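PDB 6AGZ: Old Yellow Enzyme from Pichia, which binds flavin mononucleotide and probably catalyses the asymmetric reduction of the carbon-carbon double bond of enone compounds. Local coordinates for residues 171-174 with 175-179. Residues are numbered along the deposited sequence; the frame is centred on the assembly and turned at random.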
ATOM      1  N   ALA A 171       6.841  27.307 -15.465  1.00 16.56           N
ATOM      2  CA  ALA A 171       8.199  26.823 -15.233  1.00 16.16           C
ATOM      3  C   ALA A 171       8.491  25.577 -16.059  1.00 15.67           C
ATOM      4  O   ALA A 171       9.599  25.421 -16.587  1.00 15.97           O
ATOM      5  CB  ALA A 171       8.410  26.543 -13.746  1.00 14.49           C
ATOM      6  N   ALA A 172       7.509  24.678 -16.183  1.00 14.32           N
ATOM      7  CA  ALA A 172       7.703  23.484 -16.999  1.00 14.29           C
ATOM      8  C   ALA A 172       7.910  23.846 -18.465  1.00 16.40           C
ATOM      9  O   ALA A 172       8.758  23.253 -19.145  1.00 16.70           O
ATOM     10  CB  ALA A 172       6.513  22.540 -16.838  1.00 13.09           C
ATOM     11  N   LYS A 173       7.144  24.817 -18.970  1.00 15.91           N
ATOM     12  CA  LYS A 173       7.327  25.251 -20.353  1.00 16.80           C
ATOM     13  C   LYS A 173       8.689  25.904 -20.551  1.00 17.58           C
ATOM     14  O   LYS A 173       9.356  25.661 -21.566  1.00 18.21           O
ATOM     15  CB  LYS A 173       6.204  26.207 -20.756  1.00 17.34           C
ATOM     16  CG  LYS A 173       4.858  25.529 -20.956  1.00 17.36           C
ATOM     17  CD  LYS A 173       3.738  26.547 -21.096  1.00 20.41           C
ATOM     18  CE  LYS A 173       3.911  27.408 -22.337  1.00 24.76           C
ATOM     19  NZ  LYS A 173       3.784  26.617 -23.594  1.00 26.40           N
ATOM     20  N   ASN A 174       9.120  26.735 -19.597  1.00 15.23           N
ATOM     21  CA  ASN A 174      10.450  27.332 -19.688  1.00 16.33           C
ATOM     22  C   ASN A 174      11.536  26.264 -19.711  1.00 16.36           C
ATOM     23  O   ASN A 174      12.493  26.357 -20.488  1.00 17.44           O
ATOM     24  CB  ASN A 174      10.682  28.294 -18.522  1.00 15.03           C
ATOM     25  CG  ASN A 174       9.849  29.553 -18.626  1.00 16.07           C
ATOM     26  OD1 ASN A 174       9.313  29.871 -19.688  1.00 16.63           O
ATOM     27  ND2 ASN A 174       9.741  30.284 -17.523  1.00 16.08           N
ATOM     28  N   ALA A 175      11.405  25.241 -18.865  1.00 15.22           N
ATOM     29  CA  ALA A 175      12.423  24.200 -18.794  1.00 14.64           C
ATOM     30  C   ALA A 175      12.460  23.374 -20.075  1.00 15.98           C
ATOM     31  O   ALA A 175      13.511  23.235 -20.712  1.00 15.38           O
ATOM     32  CB  ALA A 175      12.170  23.304 -17.579  1.00 15.20           C
ATOM     33  N   ILE A 176      11.312  22.822 -20.473  1.00 16.87           N
ATOM     34  CA  ILE A 176      11.284  21.886 -21.594  1.00 17.54           C
ATOM     35  C   ILE A 176      11.495  22.615 -22.915  1.00 18.21           C
ATOM     36  O   ILE A 176      12.375  22.256 -23.706  1.00 18.15           O
ATOM     37  CB  ILE A 176       9.963  21.095 -21.595  1.00 15.82           C
ATOM     38  CG1 ILE A 176       9.852  20.244 -20.329  1.00 14.75           C
ATOM     39  CG2 ILE A 176       9.863  20.227 -22.841  1.00 12.06           C
ATOM     40  CD1 ILE A 176      10.975  19.243 -20.171  1.00 11.05           C
ATOM     41  N   GLN A 177      10.692  23.644 -23.176  1.00 19.12           N
ATOM     42  CA  GLN A 177      10.636  24.240 -24.505  1.00 20.41           C
ATOM     43  C   GLN A 177      11.700  25.310 -24.727  1.00 20.85           C
ATOM     44  O   GLN A 177      12.274  25.388 -25.818  1.00 20.35           O
ATOM     45  CB  GLN A 177       9.242  24.822 -24.748  1.00 21.42           C
ATOM     46  CG  GLN A 177       8.148  23.766 -24.757  1.00 21.70           C
ATOM     47  CD  GLN A 177       6.761  24.352 -24.586  1.00 22.78           C
ATOM     48  OE1 GLN A 177       6.600  25.560 -24.412  1.00 22.81           O
ATOM     49  NE2 GLN A 177       5.748  23.493 -24.632  1.00 22.55           N
ATOM     50  N   LYS A 178      11.980  26.138 -23.722  1.00 21.82           N
ATOM     51  CA  LYS A 178      12.966  27.199 -23.892  1.00 22.20           C
ATOM     52  C   LYS A 178      14.380  26.729 -23.561  1.00 21.27           C
ATOM     53  O   LYS A 178      15.301  26.923 -24.362  1.00 23.00           O
ATOM     54  CB  LYS A 178      12.590  28.411 -23.032  1.00 22.65           C
ATOM     55  CG  LYS A 178      11.304  29.094 -23.473  1.00 24.67           C
ATOM     56  CD  LYS A 178      11.140  30.460 -22.822  1.00 26.72           C
ATOM     57  CE  LYS A 178       9.889  31.161 -23.331  1.00 29.10           C
ATOM     58  NZ  LYS A 178       9.768  32.548 -22.803  1.00 30.59           N
ATOM     59  N   ALA A 179      14.569  26.108 -22.396  1.00 17.50           N
ATOM     60  CA  ALA A 179      15.897  25.657 -21.995  1.00 18.63           C
ATOM     61  C   ALA A 179      16.288  24.329 -22.629  1.00 18.99           C
ATOM     62  O   ALA A 179      17.484  24.048 -22.754  1.00 18.61           O
ATOM     63  CB  ALA A 179      15.979  25.544 -20.472  1.00 18.86           C
TER
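Lys173 and Gln177 meet one turn apart on the outer side of helix 158-179. Lys173 bends at both of its last torsions (chi3 64°, chi4 66°), and this turns its ammonium group in to the edge of the Gln177 amide, at OE1. Gln177 runs extended and slants across the lysine chain. Lys173 NZ donates to Gln177 OE1 at 3.1 Å, in the plane of the amide and on a lone pair, with a C=O...N angle of 119°. CB, CG and CE of Lys173 also curve round the same oxygen, with CB 3.7 Å from OE1. Replacing Lys173 by an alanine would remove the ammonium group, and Gln177 OE1 would probably lose this donor and its amide be freer to turn.

The next pair, Asn174 and Lys178, lies side by side and points the same way. The extended lysine passes its CD 3.7 Å from Asn174 OD1, a contact of aliphatic carbon with oxygen. Asn174 ND2 is anchored by the carbonyl of Ile84, and both side chains touch Val90 of helix 87-102. On the inner side, Ala171 and Ala175 rest on Leu111 and Met109 of barrel strand 106-112, while Ala172 and Ile176 pack on helix 218-231.

The backbone changes pitch beneath these side chains. Ile176 N bonds to Ala172 O at 2.9 Å in the usual alpha-helical way. Ala179 N instead reaches back five residues to Asn174 O at 2.8 Å, a wider pi-type turn. Lys178 N makes weak bonds to Lys173 O and to Asn174 O.

Helix 158-179 precedes strand 183-187 of the TIM barrel, and this contact lies in its C-terminal part. Gln177 OE1 takes one ammonium N-H but carries no formal charge, so the bond probably solvates the lysine charge without neutralising it.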